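Local coordinates for protein phenol hydroxylase component phN (Pseudomonas stutzeri, PDB 3U52) that probably hydroxylates phenol and related aromatics at a non-haem diiron centre, as a hydroxylase component of a multicomponent bacterial monooxygenase, at residues Q341-T346 / R389-T394; A96-I101 / N347-I352. All coordinates share one frame; numbering follows the deposited sequence.

Interaction 1 (Q341-T346 / R389-T394); sequences QYCQAT and RFYNNT. With XE (xenon), chain T.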
loop_
_atom_site.group_PDB
_atom_site.type_symbol
_atom_site.label_atom_id
_atom_site.label_comp_id
_atom_site.label_asym_id
_atom_site.label_seq_id
_atom_site.Cartn_x
_atom_site.Cartn_y
_atom_site.Cartn_z
ATOM N N GLN A 341 -12.358 5.371 -39.261
ATOM C CA GLN A 341 -12.309 4.746 -40.600
ATOM C C GLN A 341 -11.082 3.902 -40.821
ATOM O O GLN A 341 -11.041 3.070 -41.727
ATOM C CB GLN A 341 -12.421 5.823 -41.683
ATOM C CG GLN A 341 -11.182 6.713 -41.823
ATOM C CD GLN A 341 -11.477 7.949 -42.622
ATOM O OE1 GLN A 341 -12.140 8.874 -42.143
ATOM N NE2 GLN A 341 -11.039 7.961 -43.860
ATOM N N TYR A 342 -10.069 4.091 -40.005
ATOM C CA TYR A 342 -8.836 3.338 -40.131
ATOM C C TYR A 342 -8.599 2.324 -38.982
ATOM O O TYR A 342 -7.526 1.686 -38.898
ATOM C CB TYR A 342 -7.683 4.317 -40.251
ATOM C CG TYR A 342 -7.544 4.975 -41.628
ATOM C CD1 TYR A 342 -7.224 6.318 -41.725
ATOM C CD2 TYR A 342 -7.649 4.226 -42.804
ATOM C CE1 TYR A 342 -7.056 6.937 -42.944
ATOM C CE2 TYR A 342 -7.494 4.848 -44.079
ATOM C CZ TYR A 342 -7.176 6.192 -44.117
ATOM O OH TYR A 342 -6.936 6.852 -45.277
ATOM N N CYS A 343 -9.589 2.119 -38.111
ATOM C CA CYS A 343 -9.333 1.202 -36.973
ATOM C C CYS A 343 -9.298 -0.277 -37.291
ATOM O O CYS A 343 -9.082 -1.079 -36.379
ATOM C CB CYS A 343 -10.245 1.425 -35.744
ATOM S SG CYS A 343 -11.916 0.903 -36.002
ATOM N N GLN A 344 -9.483 -0.655 -38.546
ATOM C CA GLN A 344 -9.117 -2.023 -38.985
ATOM C C GLN A 344 -7.583 -2.228 -38.836
ATOM O O GLN A 344 -7.076 -3.364 -38.848
ATOM C CB GLN A 344 -9.629 -2.359 -40.422
ATOM C CG GLN A 344 -8.817 -1.808 -41.625
ATOM C CD GLN A 344 -9.250 -0.411 -42.016
ATOM O OE1 GLN A 344 -9.199 -0.027 -43.186
ATOM N NE2 GLN A 344 -9.715 0.332 -41.062
ATOM N N ALA A 345 -6.857 -1.118 -38.701
ATOM C CA ALA A 345 -5.405 -1.156 -38.678
ATOM C C ALA A 345 -4.790 -0.516 -37.438
ATOM O O ALA A 345 -3.667 -0.029 -37.504
ATOM C CB ALA A 345 -4.849 -0.484 -39.903
ATOM N N THR A 346 -5.529 -0.499 -36.335
ATOM C CA THR A 346 -5.057 0.014 -35.031
ATOM C C THR A 346 -5.280 -1.078 -33.951
ATOM O O THR A 346 -6.024 -2.027 -34.157
ATOM C CB THR A 346 -5.837 1.300 -34.584
ATOM O OG1 THR A 346 -7.226 0.950 -34.421
ATOM C CG2 THR A 346 -5.735 2.433 -35.647
ATOM N N ARG A 389 -20.805 -0.752 -42.075
ATOM C CA ARG A 389 -19.975 0.033 -41.127
ATOM C C ARG A 389 -18.735 0.475 -41.919
ATOM O O ARG A 389 -17.988 -0.362 -42.449
ATOM C CB ARG A 389 -19.585 -0.820 -39.899
ATOM C CG ARG A 389 -19.089 -0.038 -38.637
ATOM C CD ARG A 389 -17.711 0.539 -38.864
ATOM N NE ARG A 389 -16.998 0.862 -37.619
ATOM C CZ ARG A 389 -15.829 1.503 -37.562
ATOM N NH1 ARG A 389 -15.244 1.714 -36.387
ATOM N NH2 ARG A 389 -15.268 1.959 -38.674
ATOM N N PHE A 390 -18.563 1.786 -42.055
ATOM C CA PHE A 390 -17.513 2.346 -42.918
ATOM C C PHE A 390 -16.080 2.072 -42.394
ATOM O O PHE A 390 -15.740 2.459 -41.262
ATOM C CB PHE A 390 -17.751 3.874 -43.105
ATOM C CG PHE A 390 -16.639 4.599 -43.887
ATOM C CD1 PHE A 390 -16.349 4.268 -45.214
ATOM C CD2 PHE A 390 -15.935 5.666 -43.300
ATOM C CE1 PHE A 390 -15.332 4.934 -45.893
ATOM C CE2 PHE A 390 -14.933 6.369 -44.021
ATOM C CZ PHE A 390 -14.633 5.985 -45.292
ATOM N N TYR A 391 -15.281 1.385 -43.220
ATOM C CA TYR A 391 -13.833 1.361 -43.113
ATOM C C TYR A 391 -13.192 1.845 -44.398
ATOM O O TYR A 391 -13.644 1.501 -45.506
ATOM C CB TYR A 391 -13.297 -0.025 -42.819
ATOM C CG TYR A 391 -13.741 -0.597 -41.491
ATOM C CD1 TYR A 391 -14.895 -1.379 -41.415
ATOM C CD2 TYR A 391 -13.001 -0.373 -40.312
ATOM C CE1 TYR A 391 -15.317 -1.955 -40.205
ATOM C CE2 TYR A 391 -13.425 -0.932 -39.097
ATOM C CZ TYR A 391 -14.560 -1.726 -39.064
ATOM O OH TYR A 391 -15.002 -2.257 -37.881
ATOM N N ASN A 392 -12.174 2.689 -44.256
ATOM C CA ASN A 392 -11.495 3.236 -45.429
ATOM C C ASN A 392 -10.297 2.355 -45.763
ATOM O O ASN A 392 -9.324 2.318 -45.024
ATOM C CB ASN A 392 -11.078 4.689 -45.170
ATOM C CG ASN A 392 -10.432 5.350 -46.372
ATOM O OD1 ASN A 392 -10.128 4.685 -47.376
ATOM N ND2 ASN A 392 -10.145 6.643 -46.255
ATOM N N ASN A 393 -10.390 1.646 -46.889
ATOM C CA ASN A 393 -9.345 0.712 -47.326
ATOM C C ASN A 393 -8.235 1.295 -48.202
ATOM O O ASN A 393 -7.369 0.563 -48.693
ATOM C CB ASN A 393 -9.957 -0.570 -47.907
ATOM C CG ASN A 393 -10.575 -1.463 -46.831
ATOM O OD1 ASN A 393 -11.749 -1.788 -46.896
ATOM N ND2 ASN A 393 -9.775 -1.872 -45.845
ATOM N N THR A 394 -8.185 2.608 -48.316
ATOM C CA THR A 394 -7.086 3.235 -49.037
ATOM C C THR A 394 -6.199 3.995 -48.076
ATOM O O THR A 394 -6.694 4.736 -47.245
ATOM C CB THR A 394 -7.581 4.244 -50.154
ATOM O OG1 THR A 394 -8.568 3.622 -51.006
ATOM C CG2 THR A 394 -6.398 4.737 -50.974
HETATM XE XE XE T . -5.915 1.162 -45.074
HETATM O O HOH W 1 -8.300 9.000 -46.735
#
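R389 reaches C343 with its guanidinium end, NH1 standing 3.4 Å from C343 SG. The same group is pinned from several directions: NE forms a salt bridge with D485, while NH2 donates to F390 O and to Y340 O. One guanidinium face lies against the Y391 ring. At F390 the contact turns apolar, ring atom CE2 meeting Q341 CB at 3.5 Å. The Y391 ring is touched along its edge by both C343 and Q344. C343 SG sits 5.2 Å from the centroid of the Y391 ring and 76° off its normal, a sulfur-aromatic contact at the rim, and Q344 NE2 also approaches that edge; Y391 OH, meanwhile, accepts from the backbone N of D485.

N392 supplies the backbone link: its N donates to Q341 O at 2.8 Å, nearly straight at 166°. A second donor shares this carbonyl, because a bend at chi2 (-87°) folds the Q344 chain back and brings NE2 within 3.1 Å of Q341 O. The N392 amide runs alongside the Y342 ring with the two planes turned only modestly from each other, and a water joins Y342 OH to N392 ND2, the latter bond weak. N392 OD1 accepts from T394 N at 3.0 Å, closing an Asx turn. N393 turns its ND2 near Q344 OE1, at a poor angle for a bond. T394 takes the Y342 hydroxyl through its carbonyl: OH donates to T394 O across 2.9 Å, the acceptor in the ring plane and at its edge. Bound xenon lies 3.6 Å from N392 O, and Q344, N392 and N393 line its pocket with L395 and L467, so Q344 and the Asx-turn region around N392 form part of the lining of a small xenon-binding pocket.

Interaction 2 (A96-I101 / N347-I352); sequences ALKLFI and NFHTWI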
loop_
_atom_site.group_PDB
_atom_site.type_symbol
_atom_site.label_atom_id
_atom_site.label_comp_id
_atom_site.label_asym_id
_atom_site.label_seq_id
_atom_site.Cartn_x
_atom_site.Cartn_y
_atom_site.Cartn_z
ATOM N N ALA A 96 -8.302 4.056 -23.988
ATOM C CA ALA A 96 -7.415 5.121 -23.597
ATOM C C ALA A 96 -6.118 4.508 -23.112
ATOM O O ALA A 96 -5.059 5.050 -23.380
ATOM C CB ALA A 96 -8.021 5.920 -22.537
ATOM N N LEU A 97 -6.178 3.350 -22.456
ATOM C CA LEU A 97 -4.947 2.704 -21.934
ATOM C C LEU A 97 -4.111 1.984 -23.004
ATOM O O LEU A 97 -2.868 1.860 -22.875
ATOM C CB LEU A 97 -5.271 1.779 -20.740
ATOM C CG LEU A 97 -6.076 2.392 -19.559
ATOM C CD1 LEU A 97 -6.396 1.324 -18.491
ATOM C CD2 LEU A 97 -5.396 3.623 -18.912
ATOM N N LYS A 98 -4.788 1.476 -24.050
ATOM C CA LYS A 98 -4.080 0.861 -25.227
ATOM C C LYS A 98 -3.247 1.922 -25.927
ATOM O O LYS A 98 -2.084 1.699 -26.238
ATOM C CB LYS A 98 -5.089 0.272 -26.202
ATOM C CG LYS A 98 -6.009 -0.751 -25.533
ATOM C CD LYS A 98 -7.162 -1.175 -26.416
ATOM C CE LYS A 98 -8.256 -1.901 -25.581
ATOM N NZ LYS A 98 -9.238 -2.572 -26.486
ATOM N N LEU A 99 -3.843 3.096 -26.107
ATOM C CA LEU A 99 -3.159 4.284 -26.605
ATOM C C LEU A 99 -1.996 4.720 -25.692
ATOM O O LEU A 99 -0.895 5.022 -26.155
ATOM C CB LEU A 99 -4.192 5.408 -26.759
ATOM C CG LEU A 99 -4.008 6.744 -27.480
ATOM C CD1 LEU A 99 -3.280 6.645 -28.854
ATOM C CD2 LEU A 99 -5.413 7.359 -27.692
ATOM N N PHE A 100 -2.236 4.754 -24.404
ATOM C CA PHE A 100 -1.190 5.100 -23.459
ATOM C C PHE A 100 0.013 4.156 -23.464
ATOM O O PHE A 100 1.141 4.629 -23.576
ATOM C CB PHE A 100 -1.748 5.190 -22.049
ATOM C CG PHE A 100 -0.774 5.799 -21.051
ATOM C CD1 PHE A 100 0.055 4.981 -20.282
ATOM C CD2 PHE A 100 -0.688 7.183 -20.887
ATOM C CE1 PHE A 100 0.949 5.535 -19.387
ATOM C CE2 PHE A 100 0.225 7.750 -19.964
ATOM C CZ PHE A 100 1.042 6.929 -19.229
ATOM N N ILE A 101 -0.214 2.848 -23.330
ATOM C CA ILE A 101 0.888 1.873 -23.268
ATOM C C ILE A 101 1.706 1.725 -24.565
ATOM O O ILE A 101 2.894 1.364 -24.516
ATOM C CB ILE A 101 0.397 0.490 -22.792
ATOM C CG1 ILE A 101 1.570 -0.335 -22.242
ATOM C CG2 ILE A 101 -0.336 -0.269 -23.952
ATOM C CD1 ILE A 101 1.168 -1.648 -21.576
ATOM N N ASN A 347 -4.630 -0.918 -32.798
ATOM C CA ASN A 347 -4.686 -1.881 -31.705
ATOM C C ASN A 347 -5.696 -1.435 -30.653
ATOM O O ASN A 347 -5.637 -1.878 -29.508
ATOM C CB ASN A 347 -3.282 -2.015 -31.065
ATOM C CG ASN A 347 -2.788 -0.706 -30.449
ATOM O OD1 ASN A 347 -2.747 0.340 -31.110
ATOM N ND2 ASN A 347 -2.365 -0.766 -29.170
ATOM N N PHE A 348 -6.586 -0.516 -31.018
ATOM C CA PHE A 348 -7.714 -0.107 -30.195
ATOM C C PHE A 348 -8.989 0.033 -31.028
ATOM O O PHE A 348 -8.944 0.173 -32.254
ATOM C CB PHE A 348 -7.445 1.148 -29.320
ATOM C CG PHE A 348 -7.174 2.421 -30.107
ATOM C CD1 PHE A 348 -8.223 3.196 -30.587
ATOM C CD2 PHE A 348 -5.881 2.795 -30.407
ATOM C CE1 PHE A 348 -7.961 4.397 -31.330
ATOM C CE2 PHE A 348 -5.591 3.958 -31.140
ATOM C CZ PHE A 348 -6.622 4.769 -31.607
ATOM N N HIS A 349 -10.116 -0.015 -30.340
ATOM C CA HIS A 349 -11.443 0.141 -30.967
ATOM C C HIS A 349 -11.944 1.580 -31.042
ATOM O O HIS A 349 -11.505 2.444 -30.274
ATOM C CB HIS A 349 -12.490 -0.649 -30.153
ATOM C CG HIS A 349 -12.095 -2.074 -29.899
ATOM N ND1 HIS A 349 -11.807 -2.953 -30.906
ATOM C CD2 HIS A 349 -11.937 -2.765 -28.743
ATOM C CE1 HIS A 349 -11.506 -4.134 -30.395
ATOM N NE2 HIS A 349 -11.566 -4.045 -29.079
ATOM N N THR A 350 -12.871 1.848 -31.965
ATOM C CA THR A 350 -13.568 3.127 -32.004
ATOM C C THR A 350 -15.050 2.787 -32.163
ATOM O O THR A 350 -15.396 1.628 -32.282
ATOM C CB THR A 350 -13.132 4.014 -33.212
ATOM O OG1 THR A 350 -13.528 3.349 -34.400
ATOM C CG2 THR A 350 -11.546 4.278 -33.267
ATOM N N TRP A 351 -15.926 3.782 -32.182
ATOM C CA TRP A 351 -17.360 3.486 -32.137
ATOM C C TRP A 351 -18.005 4.820 -32.378
ATOM O O TRP A 351 -17.320 5.848 -32.370
ATOM C CB TRP A 351 -17.792 2.963 -30.739
ATOM C CG TRP A 351 -17.353 3.894 -29.594
ATOM C CD1 TRP A 351 -18.044 4.991 -29.128
ATOM C CD2 TRP A 351 -16.129 3.850 -28.825
ATOM N NE1 TRP A 351 -17.327 5.636 -28.134
ATOM C CE2 TRP A 351 -16.157 4.956 -27.912
ATOM C CE3 TRP A 351 -15.029 2.991 -28.792
ATOM C CZ2 TRP A 351 -15.122 5.195 -26.986
ATOM C CZ3 TRP A 351 -13.975 3.251 -27.871
ATOM C CH2 TRP A 351 -14.028 4.339 -26.997
ATOM N N ILE A 352 -19.311 4.817 -32.585
ATOM C CA ILE A 352 -20.034 6.078 -32.648
ATOM C C ILE A 352 -20.444 6.503 -31.216
ATOM O O ILE A 352 -20.971 5.702 -30.489
ATOM C CB ILE A 352 -21.243 5.938 -33.623
ATOM C CG1 ILE A 352 -20.699 5.665 -35.034
ATOM C CG2 ILE A 352 -22.133 7.181 -33.607
ATOM C CD1 ILE A 352 -21.745 5.153 -35.980
HETATM O O HOH W 2 -8.101 -3.732 -28.698
#
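The F348 ring meets L99 through its CE2, 4.2 Å from L99 CD1, in an oblique approach, and M283 of helix 254-283 packs against both side chains. The H349 imidazole likewise receives K98 obliquely, NZ lying 3.5 Å from CD2, while H349 ND1 is bonded to F484 O. The K98 chain passes F348 at its CB and ends near the H349 ring. Extended beyond CG (chi2 170°), it has its CD 3.7 Å from F348 CB and 3.5 Å from N347 O. This packs one side of helix 94-103, in the hydroxylase family region, against the irregular segment 347-352, whereas F100 on the same helix lines a xenon pocket.

No direct hydrogen bond spans the segments, but a water does: it accepts from K98 NZ at 2.7 Å and donates to N347 O at 3.2 Å. The ammonium also makes a salt bridge with D491 and a bond to N95 OD1, which accepts from H349 N. Replacing this lysine by an alanine is likely to leave D491 without its charged mate and open a gap beside F348 CB. The N347 amide comes near, ND2 4.2 Å from K98 CB, but bonds outward, OD1 to Y171 OH and ND2 to G158 O.

How the interactions relate
Residues 341-346 and 347-352 follow one another, so one run leaving helix 331-342 serves both contacts. The two touch at T350, whose OG1 packs 3.3 Å from C343 SG and makes a weak hydrogen bond with R389 NH1. Both are largely buried, but interaction 2 lies nearer the chain's centre (about 15 Å from centre to centre, against about 24 Å), and interaction 1 has five residues within reach of another protein chain, against one. Direct hydrogen bonds and 453 Å² of buried surface mark where the end region of helix 331-342 meets loop 389-394; interaction 2 buries 255 Å² through apolar packing and one water bridge. F484 bonds to both, D485 only to interaction 1.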